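Side-chain contacts in antifreeze protein (Marinomonas primoryensis, PDB 3P4G), which binds ice through anchored clathrate waters, as a calcium-dependent antifreeze protein with a right-handed, calcium-binding beta-helical fold: residues A[50-54]-A[55-59]; A[96-100]-A[101-105]; A[172-176]-A[177-181]. All coordinates share one frame; numbering follows the deposited sequence.

Contact 1 of 3, residues A[50-54]-A[55-59]; sequences LNVLA and GDDKV. With CA (calcium ion), chain E; CA (calcium ion), chain F.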
ATOM      1  N   LEU A  50      -5.435   6.682 -28.108  1.00 12.91           N
ATOM      2  CA  LEU A  50      -5.847   8.051 -27.851  1.00 11.85           C
ATOM      3  C   LEU A  50      -4.646   8.708 -27.179  1.00 11.99           C
ATOM      4  O   LEU A  50      -4.234   8.328 -26.089  1.00 11.23           O
ATOM      5  CB  LEU A  50      -7.104   8.085 -26.942  1.00 12.23           C
ATOM      6  CG  LEU A  50      -7.925   9.379 -26.920  1.00 11.15           C
ATOM      7  CD1 LEU A  50      -9.297   9.108 -26.267  1.00 11.67           C
ATOM      8  CD2 LEU A  50      -7.150  10.460 -26.167  1.00 10.63           C
ATOM      9  N   ASN A  51      -4.087   9.699 -27.841  1.00 10.64           N
ATOM     10  CA  ASN A  51      -2.902  10.377 -27.341  1.00 10.49           C
ATOM     11  C   ASN A  51      -3.084  11.898 -27.436  1.00 10.00           C
ATOM     12  O   ASN A  51      -3.039  12.487 -28.524  1.00  9.73           O
ATOM     13  CB  ASN A  51      -1.695   9.904 -28.173  1.00 11.14           C
ATOM     14  CG  ASN A  51      -0.315  10.431 -27.643  1.00 12.38           C
ATOM     15  OD1 ASN A  51      -0.230  11.322 -26.805  1.00 10.55           O
ATOM     16  ND2 ASN A  51       0.765   9.891 -28.203  1.00 15.22           N
ATOM     17  N   VAL A  52      -3.255  12.532 -26.284  1.00  9.88           N
ATOM     18  CA  VAL A  52      -3.512  13.963 -26.307  1.00 10.00           C
ATOM     19  C   VAL A  52      -2.241  14.813 -26.267  1.00 10.61           C
ATOM     20  O   VAL A  52      -2.320  16.054 -26.339  1.00 11.69           O
ATOM     21  CB  VAL A  52      -4.570  14.380 -25.227  1.00  8.89           C
ATOM     22  CG1 VAL A  52      -6.011  13.983 -25.693  1.00  9.09           C
ATOM     23  CG2 VAL A  52      -4.283  13.749 -23.867  1.00  8.92           C
ATOM     24  N   LEU A  53      -1.069  14.153 -26.216  1.00  9.50           N
ATOM     25  CA  LEU A  53       0.224  14.794 -26.525  1.00  9.83           C
ATOM     26  C   LEU A  53       0.511  15.953 -25.561  1.00  9.30           C
ATOM     27  O   LEU A  53       0.100  15.929 -24.390  1.00  8.86           O
ATOM     28  CB  LEU A  53       0.276  15.271 -28.017  1.00 10.51           C
ATOM     29  CG  LEU A  53       0.174  14.142 -29.061  1.00 10.57           C
ATOM     30  CD1 LEU A  53      -0.247  14.652 -30.438  1.00 10.75           C
ATOM     31  CD2 LEU A  53       1.505  13.372 -29.180  1.00 12.96           C
ATOM     32  N   ALA A  54       1.253  16.933 -26.032  1.00 10.58           N
ATOM     33  CA  ALA A  54       1.609  18.059 -25.148  1.00 10.82           C
ATOM     34  C   ALA A  54       0.391  18.905 -24.758  1.00 10.65           C
ATOM     35  O   ALA A  54      -0.712  18.806 -25.350  1.00 10.70           O
ATOM     36  CB  ALA A  54       2.712  18.922 -25.747  1.00 10.26           C
ATOM     37  N   GLY A  55       0.616  19.748 -23.757  1.00 11.67           N
ATOM     38  CA  GLY A  55      -0.477  20.566 -23.257  1.00 11.06           C
ATOM     39  C   GLY A  55      -1.104  19.921 -22.040  1.00 11.32           C
ATOM     40  O   GLY A  55      -0.931  18.723 -21.783  1.00 11.15           O
ATOM     41  N   ASP A  56      -1.852  20.719 -21.309  1.00 10.57           N
ATOM     42  CA  ASP A  56      -2.555  20.215 -20.119  1.00 11.10           C
ATOM     43  C   ASP A  56      -3.967  19.826 -20.607  1.00  9.96           C
ATOM     44  O   ASP A  56      -4.842  20.685 -20.795  1.00 12.03           O
ATOM     45  CB  ASP A  56      -2.636  21.333 -19.087  1.00 10.41           C
ATOM     46  CG  ASP A  56      -1.262  21.790 -18.582  1.00 13.37           C
ATOM     47  OD1 ASP A  56      -0.268  21.039 -18.713  1.00 10.00           O
ATOM     48  OD2 ASP A  56      -1.195  22.944 -18.070  1.00 14.85           O
ATOM     49  N   ASP A  57      -4.150  18.528 -20.837  1.00 10.32           N
ATOM     50  CA  ASP A  57      -5.314  18.006 -21.566  1.00 10.26           C
ATOM     51  C   ASP A  57      -6.306  17.410 -20.584  1.00  9.44           C
ATOM     52  O   ASP A  57      -5.930  16.829 -19.563  1.00  9.15           O
ATOM     53  CB  ASP A  57      -4.863  16.889 -22.505  1.00  9.03           C
ATOM     54  CG  ASP A  57      -3.778  17.348 -23.478  1.00 10.07           C
ATOM     55  OD1 ASP A  57      -4.018  18.277 -24.304  1.00 12.45           O
ATOM     56  OD2 ASP A  57      -2.685  16.774 -23.428  1.00  8.88           O
ATOM     57  N   LYS A  58      -7.578  17.467 -20.946  1.00 10.64           N
ATOM     58  CA  LYS A  58      -8.620  16.827 -20.171  1.00 11.20           C
ATOM     59  C   LYS A  58      -9.270  15.825 -21.122  1.00 10.52           C
ATOM     60  O   LYS A  58      -9.569  16.154 -22.287  1.00 10.89           O
ATOM     61  CB  LYS A  58      -9.703  17.820 -19.711  1.00 13.41           C
ATOM     62  CG  LYS A  58     -10.825  17.087 -18.877  1.00 15.59           C
ATOM     63  CD  LYS A  58     -11.617  18.082 -17.996  1.00 23.25           C
ATOM     64  CE  LYS A  58     -12.849  17.420 -17.305  1.00 27.06           C
ATOM     65  NZ  LYS A  58     -13.655  18.506 -16.621  1.00 30.00           N
ATOM     66  N   VAL A  59      -9.419  14.598 -20.636  1.00  8.50           N
ATOM     67  CA  VAL A  59     -10.088  13.512 -21.374  1.00 10.97           C
ATOM     68  C   VAL A  59     -11.156  12.872 -20.459  1.00 11.24           C
ATOM     69  O   VAL A  59     -10.885  12.558 -19.288  1.00  9.72           O
ATOM     70  CB  VAL A  59      -9.080  12.430 -21.836  1.00 10.04           C
ATOM     71  CG1 VAL A  59      -9.870  11.265 -22.439  1.00 12.41           C
ATOM     72  CG2 VAL A  59      -8.047  12.967 -22.859  1.00 12.33           C
TER
HETATM   73 CA    CA E 401      -2.700  18.293 -26.198  1.00  3.23          CA
HETATM   74 CA    CA F 402      -0.754  16.327 -22.200  1.00  3.35          CA
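Val-52 and Asp-57 face each other across a tight turn of the beta-helix, where the chain leaves strand 50-51, doubles back and enters strand 58-61 on the other wall of the coil. The returning half starts at Gly-55, whose O bonds one calcium ion (chain F) at 2.4 Å. Glycine is required here: at these backbone angles a CB would be driven into Ala-54 O. Asp-56 turns away from the contact, its carboxylate partnered by Asn-83.

Asp-57 carries the contact. With CG beside its own backbone N (chi1 -57°), the carboxylate swings under the bend and bridges two ions: OD1 bonds the calcium of chain E at 2.3 Å, and OD2 bonds that of chain F, also at 2.3 Å. Along the turn the carbonyls are dealt out alternately, Val-52 O and Ala-54 O to the first ion, Leu-53 O and Gly-55 O to the second. The preceding coil completes one site with Asp-34, Ser-36 and Asn-38; the next completes the other with Met-79, Thr-81 and Asp-84. Asp-57 CB runs past Val-52, whose CG2 lies 3.5 Å from it.

Val-59 turns back into the interior, and its CG2 packs against Val-52 CG1 at 3.6 Å, with Leu-50 CD2 farther off at 4.2 Å. Before the bend, an Asx turn shapes the first half: Leu-53 N donates to Asn-51 OD1 over 3.0 Å.

Val-52 O and Asp-57 OD2 stand 3.0 Å apart without a hydrogen bond between them; both bind calcium, which probably offsets the crowding of negative and partly negative oxygens, and the turn would probably not hold this shape without the ions.

Contact 2 of 3, residues A[96-100]-A[101-105]; sequences IDAGT and GNDEI. With CA (calcium ion), chain H; CA (calcium ion), chain G.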
ATOM      1  N   ILE A  96      -2.868   2.734 -19.613  1.00  9.26           N
ATOM      2  CA  ILE A  96      -2.891   4.213 -19.493  1.00  8.64           C
ATOM      3  C   ILE A  96      -1.498   4.683 -19.101  1.00 10.07           C
ATOM      4  O   ILE A  96      -0.857   4.121 -18.195  1.00  9.51           O
ATOM      5  CB  ILE A  96      -3.897   4.686 -18.438  1.00  8.46           C
ATOM      6  CG1 ILE A  96      -5.354   4.386 -18.898  1.00  8.78           C
ATOM      7  CG2 ILE A  96      -3.756   6.233 -18.152  1.00  7.75           C
ATOM      8  CD1 ILE A  96      -6.360   4.606 -17.757  1.00 13.05           C
ATOM      9  N   ASP A  97      -1.021   5.714 -19.798  1.00  9.54           N
ATOM     10  CA  ASP A  97       0.202   6.385 -19.361  1.00  8.50           C
ATOM     11  C   ASP A  97      -0.176   7.870 -19.206  1.00  9.48           C
ATOM     12  O   ASP A  97      -0.632   8.506 -20.173  1.00  8.76           O
ATOM     13  CB  ASP A  97       1.255   6.226 -20.443  1.00  8.70           C
ATOM     14  CG  ASP A  97       2.551   7.012 -20.156  1.00 11.50           C
ATOM     15  OD1 ASP A  97       2.778   7.501 -19.011  1.00  9.97           O
ATOM     16  OD2 ASP A  97       3.379   7.082 -21.122  1.00 16.54           O
ATOM     17  N   ALA A  98      -0.034   8.379 -17.993  1.00  7.89           N
ATOM     18  CA  ALA A  98      -0.304   9.801 -17.735  1.00  9.14           C
ATOM     19  C   ALA A  98       0.907  10.683 -18.114  1.00  8.89           C
ATOM     20  O   ALA A  98       0.778  11.904 -18.234  1.00  9.03           O
ATOM     21  CB  ALA A  98      -0.724  10.019 -16.257  1.00  7.73           C
ATOM     22  N   GLY A  99       2.043  10.076 -18.381  1.00  8.80           N
ATOM     23  CA  GLY A  99       3.264  10.788 -18.742  1.00  9.13           C
ATOM     24  C   GLY A  99       3.876  11.678 -17.675  1.00  9.32           C
ATOM     25  O   GLY A  99       3.515  11.657 -16.472  1.00  7.93           O
ATOM     26  N   THR A 100       4.826  12.460 -18.117  1.00  9.36           N
ATOM     27  CA  THR A 100       5.371  13.505 -17.257  1.00  9.55           C
ATOM     28  C   THR A 100       4.261  14.506 -16.863  1.00  9.15           C
ATOM     29  O   THR A 100       3.165  14.523 -17.451  1.00  8.64           O
ATOM     30  CB  THR A 100       6.548  14.248 -17.916  1.00  9.30           C
ATOM     31  OG1 THR A 100       6.074  15.053 -19.011  1.00  9.30           O
ATOM     32  CG2 THR A 100       7.619  13.279 -18.440  1.00 10.33           C
ATOM     33  N   GLY A 101       4.528  15.296 -15.827  1.00  8.86           N
ATOM     34  CA  GLY A 101       3.555  16.283 -15.362  1.00  9.99           C
ATOM     35  C   GLY A 101       2.810  15.773 -14.125  1.00  8.47           C
ATOM     36  O   GLY A 101       2.825  14.579 -13.817  1.00  7.76           O
ATOM     37  N   ASN A 102       2.109  16.679 -13.469  1.00  8.90           N
ATOM     38  CA  ASN A 102       1.318  16.389 -12.257  1.00  9.34           C
ATOM     39  C   ASN A 102      -0.092  16.053 -12.710  1.00  8.33           C
ATOM     40  O   ASN A 102      -0.897  16.947 -12.993  1.00  8.27           O
ATOM     41  CB  ASN A 102       1.262  17.584 -11.347  1.00  8.18           C
ATOM     42  CG  ASN A 102       2.643  18.069 -10.930  1.00 10.66           C
ATOM     43  OD1 ASN A 102       3.519  17.267 -10.602  1.00 10.86           O
ATOM     44  ND2 ASN A 102       2.833  19.384 -10.910  1.00 11.93           N
ATOM     45  N   ASP A 103      -0.313  14.763 -12.898  1.00  6.91           N
ATOM     46  CA  ASP A 103      -1.542  14.250 -13.567  1.00  6.55           C
ATOM     47  C   ASP A 103      -2.607  13.760 -12.563  1.00  8.64           C
ATOM     48  O   ASP A 103      -2.276  13.234 -11.465  1.00  9.11           O
ATOM     49  CB  ASP A 103      -1.152  13.094 -14.481  1.00  7.88           C
ATOM     50  CG  ASP A 103      -0.191  13.511 -15.560  1.00  6.34           C
ATOM     51  OD1 ASP A 103      -0.550  14.329 -16.435  1.00  7.59           O
ATOM     52  OD2 ASP A 103       0.980  13.054 -15.563  1.00  8.24           O
ATOM     53  N   GLU A 104      -3.872  13.856 -12.987  1.00  7.11           N
ATOM     54  CA  GLU A 104      -5.009  13.522 -12.129  1.00  8.20           C
ATOM     55  C   GLU A 104      -5.818  12.500 -12.907  1.00  9.75           C
ATOM     56  O   GLU A 104      -6.254  12.788 -14.020  1.00 10.72           O
ATOM     57  CB  GLU A 104      -5.800  14.785 -11.819  1.00 10.18           C
ATOM     58  CG  GLU A 104      -7.010  14.510 -10.988  1.00  9.65           C
ATOM     59  CD  GLU A 104      -7.584  15.737 -10.270  1.00 14.18           C
ATOM     60  OE1 GLU A 104      -6.994  16.840 -10.232  1.00 11.98           O
ATOM     61  OE2 GLU A 104      -8.674  15.571  -9.683  1.00 12.93           O
ATOM     62  N   ILE A 105      -5.938  11.294 -12.359  1.00  9.24           N
ATOM     63  CA  ILE A 105      -6.680  10.172 -13.038  1.00  9.02           C
ATOM     64  C   ILE A 105      -7.832   9.720 -12.115  1.00  9.43           C
ATOM     65  O   ILE A 105      -7.639   9.511 -10.903  1.00  9.11           O
ATOM     66  CB  ILE A 105      -5.776   8.991 -13.293  1.00  9.72           C
ATOM     67  CG1 ILE A 105      -4.706   9.335 -14.344  1.00  7.64           C
ATOM     68  CG2 ILE A 105      -6.589   7.801 -13.824  1.00  9.62           C
ATOM     69  CD1 ILE A 105      -3.668   8.199 -14.523  1.00  9.51           C
TER
HETATM   70 CA    CA H 404       2.759  12.239 -14.249  1.00  3.86          CA
HETATM   71 CA    CA G 403       1.004  14.248 -18.211  1.00  3.40          CA
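Asp-103 reaches back across the turn to Ala-98, and its side chain is best followed outward from the backbone. CB lies 3.6 Å from Ala-98 CB, methyl against methylene, facing the interior of the beta-helix. From there CG is set beside the aspartate's own backbone N, anti to its carbonyl carbon (chi1 -61°), which carries the carboxylate in under the carbonyls of the turn and leaves CG 3.3 Å from Ala-98 O. At the tip the two oxygens part company. OD1 bonds the calcium of chain G at 2.4 Å, an ion also held by Ala-98 O and Thr-100 O; OD2 bonds the calcium of chain H at 2.4 Å, together with Gly-99 O and Gly-101 O. OD2 also comes close to Ala-98 O without a hydrogen bond, since both bind metal.

The run from Gly-99 to Asp-103, Gly-Thr-Gly-Asn-Asp, recalls the calcium-binding turns of RTX beta-rolls, in which an aspartate likewise spans ions shared between successive coils. Gly-80, Gly-82 and Asp-84 complete one site here, and Ala-117, Thr-119 and Asp-122 the other. Thr-100, at the outer bend, touches Thr-81 and Thr-119 of the coils before and after it, a file of threonines that is probably part of the ice-binding surface.

In the interior of the coil, Ile-105 sends CD1 to within 3.9 Å of Ala-98 CB and 4.1 Å of Ile-96 CG2, joining strand 104-107 to strand 96-97 by apolar contact. At the end of the incoming strand, Asp-97 forms an Asx turn: Gly-99 N donates to Asp-97 OD1 at 2.8 Å, coming from above the carboxylate plane, 59° out of it.

Contact 3 of 3, residues A[172-176]-A[177-181]; sequences VNMGT and DNDTV. With CA (calcium ion), chain K; CA (calcium ion), chain L.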
ATOM      1  N   VAL A 172       2.634  -4.824  -3.062  1.00  6.71           N
ATOM      2  CA  VAL A 172       2.719  -3.354  -2.951  1.00  7.34           C
ATOM      3  C   VAL A 172       4.144  -2.984  -2.508  1.00  7.09           C
ATOM      4  O   VAL A 172       4.657  -3.519  -1.502  1.00  8.91           O
ATOM      5  CB  VAL A 172       1.701  -2.835  -1.905  1.00  6.88           C
ATOM      6  CG1 VAL A 172       1.911  -1.349  -1.567  1.00  5.93           C
ATOM      7  CG2 VAL A 172       0.287  -3.064  -2.378  1.00  9.69           C
ATOM      8  N   ASN A 173       4.781  -2.114  -3.284  1.00  7.38           N
ATOM      9  CA  ASN A 173       6.099  -1.612  -2.952  1.00  8.63           C
ATOM     10  C   ASN A 173       6.058  -0.100  -2.980  1.00  8.34           C
ATOM     11  O   ASN A 173       5.868   0.517  -4.025  1.00  7.70           O
ATOM     12  CB  ASN A 173       7.144  -2.047  -3.916  1.00 10.58           C
ATOM     13  CG  ASN A 173       8.541  -1.954  -3.296  1.00 16.94           C
ATOM     14  OD1 ASN A 173       9.042  -0.862  -2.801  1.00 14.75           O
ATOM     15  ND2 ASN A 173       9.147  -3.136  -3.194  1.00 15.56           N
ATOM     16  N   MET A 174       6.233   0.482  -1.818  1.00  6.17           N
ATOM     17  CA  MET A 174       6.097   1.921  -1.719  1.00  6.46           C
ATOM     18  C   MET A 174       7.337   2.664  -2.061  1.00  6.84           C
ATOM     19  O   MET A 174       7.290   3.900  -2.233  1.00  8.12           O
ATOM     20  CB  MET A 174       5.598   2.291  -0.314  1.00  4.33           C
ATOM     21  CG  MET A 174       4.200   1.688   0.001  1.00  7.04           C
ATOM     22  SD  MET A 174       2.891   2.166  -1.170  1.00  5.69           S
ATOM     23  CE  MET A 174       2.720   3.955  -0.858  1.00  5.03           C
ATOM     24  N   GLY A 175       8.446   1.951  -2.183  1.00  6.65           N
ATOM     25  CA  GLY A 175       9.675   2.557  -2.710  1.00  8.87           C
ATOM     26  C   GLY A 175      10.311   3.544  -1.724  1.00  8.20           C
ATOM     27  O   GLY A 175       9.976   3.580  -0.513  1.00  8.49           O
ATOM     28  N   THR A 176      11.233   4.330  -2.220  1.00  6.23           N
ATOM     29  CA  THR A 176      11.988   5.247  -1.350  1.00  7.07           C
ATOM     30  C   THR A 176      11.051   6.341  -0.796  1.00  6.98           C
ATOM     31  O   THR A 176       9.870   6.464  -1.215  1.00  7.70           O
ATOM     32  CB  THR A 176      13.158   5.924  -2.075  1.00  6.86           C
ATOM     33  OG1 THR A 176      12.645   6.832  -3.066  1.00  7.78           O
ATOM     34  CG2 THR A 176      14.150   4.844  -2.738  1.00  8.08           C
ATOM     35  N   ASP A 177      11.607   7.106   0.137  1.00  7.68           N
ATOM     36  CA  ASP A 177      10.896   8.243   0.820  1.00  6.51           C
ATOM     37  C   ASP A 177       9.785   7.774   1.778  1.00  7.32           C
ATOM     38  O   ASP A 177       9.646   6.569   2.056  1.00  5.30           O
ATOM     39  CB  ASP A 177      10.464   9.284  -0.243  1.00  7.33           C
ATOM     40  CG  ASP A 177      11.642   9.713  -1.084  1.00  8.84           C
ATOM     41  OD1 ASP A 177      11.693   9.351  -2.290  1.00  8.93           O
ATOM     42  OD2 ASP A 177      12.561  10.382  -0.514  1.00 11.14           O
ATOM     43  N   ASN A 178       9.030   8.734   2.296  1.00  5.59           N
ATOM     44  CA  ASN A 178       8.213   8.517   3.510  1.00  6.15           C
ATOM     45  C   ASN A 178       6.759   8.311   3.078  1.00  4.48           C
ATOM     46  O   ASN A 178       6.017   9.243   2.768  1.00  6.94           O
ATOM     47  CB  ASN A 178       8.331   9.678   4.417  1.00  6.21           C
ATOM     48  CG  ASN A 178       9.789   9.971   4.794  1.00  9.26           C
ATOM     49  OD1 ASN A 178      10.631   9.059   4.946  1.00 10.52           O
ATOM     50  ND2 ASN A 178      10.090  11.255   4.953  1.00  9.93           N
ATOM     51  N   ASP A 179       6.409   7.050   3.011  1.00  4.62           N
ATOM     52  CA  ASP A 179       5.138   6.638   2.453  1.00  4.62           C
ATOM     53  C   ASP A 179       4.113   6.201   3.511  1.00  5.84           C
ATOM     54  O   ASP A 179       4.488   5.696   4.582  1.00  5.32           O
ATOM     55  CB  ASP A 179       5.348   5.419   1.564  1.00  6.29           C
ATOM     56  CG  ASP A 179       6.400   5.655   0.470  1.00  7.46           C
ATOM     57  OD1 ASP A 179       6.178   6.463  -0.474  1.00  7.68           O
ATOM     58  OD2 ASP A 179       7.456   5.004   0.501  1.00  6.25           O
ATOM     59  N   THR A 180       2.830   6.336   3.143  1.00  5.24           N
ATOM     60  CA  THR A 180       1.673   5.925   3.996  1.00  5.45           C
ATOM     61  C   THR A 180       0.879   4.922   3.202  1.00  6.32           C
ATOM     62  O   THR A 180       0.614   5.135   2.011  1.00  6.41           O
ATOM     63  CB  THR A 180       0.760   7.070   4.337  1.00  5.73           C
ATOM     64  OG1 THR A 180       1.490   7.944   5.207  1.00  6.92           O
ATOM     65  CG2 THR A 180      -0.530   6.570   5.025  1.00  8.01           C
ATOM     66  N   VAL A 181       0.536   3.829   3.863  1.00  5.73           N
ATOM     67  CA  VAL A 181      -0.419   2.846   3.280  1.00  4.22           C
ATOM     68  C   VAL A 181      -1.506   2.617   4.321  1.00  5.75           C
ATOM     69  O   VAL A 181      -1.228   2.427   5.514  1.00  6.67           O
ATOM     70  CB  VAL A 181       0.256   1.495   3.011  1.00  4.24           C
ATOM     71  CG1 VAL A 181      -0.740   0.472   2.404  1.00  6.58           C
ATOM     72  CG2 VAL A 181       1.463   1.699   2.043  1.00  4.21           C
TER
HETATM   73 CA    CA K 407       7.693   6.199  -2.204  1.00  4.35          CA
HETATM   74 CA    CA L 408       9.256   4.219   1.777  1.00  4.69          CA
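Met-174 against Asp-179 and Val-181, and Thr-176 against Asp-177, make up a local turn contact in the calcium-bound edge of the beta-helix, between strand 171-173 on one wall and strand 180-183 on the other. The interior half is apolar. Met-174 is bent at both chi2 and chi3, and this folds the side chain back so that CG lies 3.4 Å from Val-181 CG2, tighter than usual for two carbons, with SD at 3.5 Å from the same methyl. CE curls round toward the returning strand and ends 3.7 Å from Thr-180 O. Leu-162 of the preceding coil also touches Met-174.

The polar half is built on Asp-179. Its OD1 bonds the calcium of chain K and its OD2 that of chain L, each at 2.3 Å. Met-174 O and Thr-176 O serve the first ion, Gly-175 O and Asp-177 O the second. Gly-156, Gly-158 and Asp-160 complete the former site; Leu-195, Thr-197 and Asp-200 complete the latter.

At the outer bend the side chains of Thr-176 and Asp-177 run alongside each other in the same direction, and Thr-176 OG1 donates to Asp-177 OD1 over 2.8 Å. The hydroxyl arrives from above the carboxylate plane, 57° out of it. Asp-177 binds calcium through its backbone O, its carboxylate standing outside that coordination. With an alanine here the carboxylate is gone, and Thr-176 OG1 would probably be left without this acceptor and freer to turn.

The two aspartates therefore do different work: Asp-179 spends its charge on two metals, whereas the carboxylate of Asp-177 accepts from the neighbouring hydroxyl and so probably steadies a threonine that may help to order water for ice.

All three contacts are the same calcium-bound turn met at different coils, strung along one edge of the beta-helix. Contacts 1 and 2 have centres 10 Å apart and nearest atoms about 7 Å apart; the turn around Asp-84 fits between them, sharing one calcium with contact 1 and another with contact 2. Contact 3 lies farther along, its centre 19 Å from that of contact 2 and 29 Å from that of contact 1, with three more metal-bound turns between contacts 2 and 3. It sits near the middle of the chain, contact 1 toward the N-terminal end. Through the intervening turns the shared ions thus link all three in one continuous row.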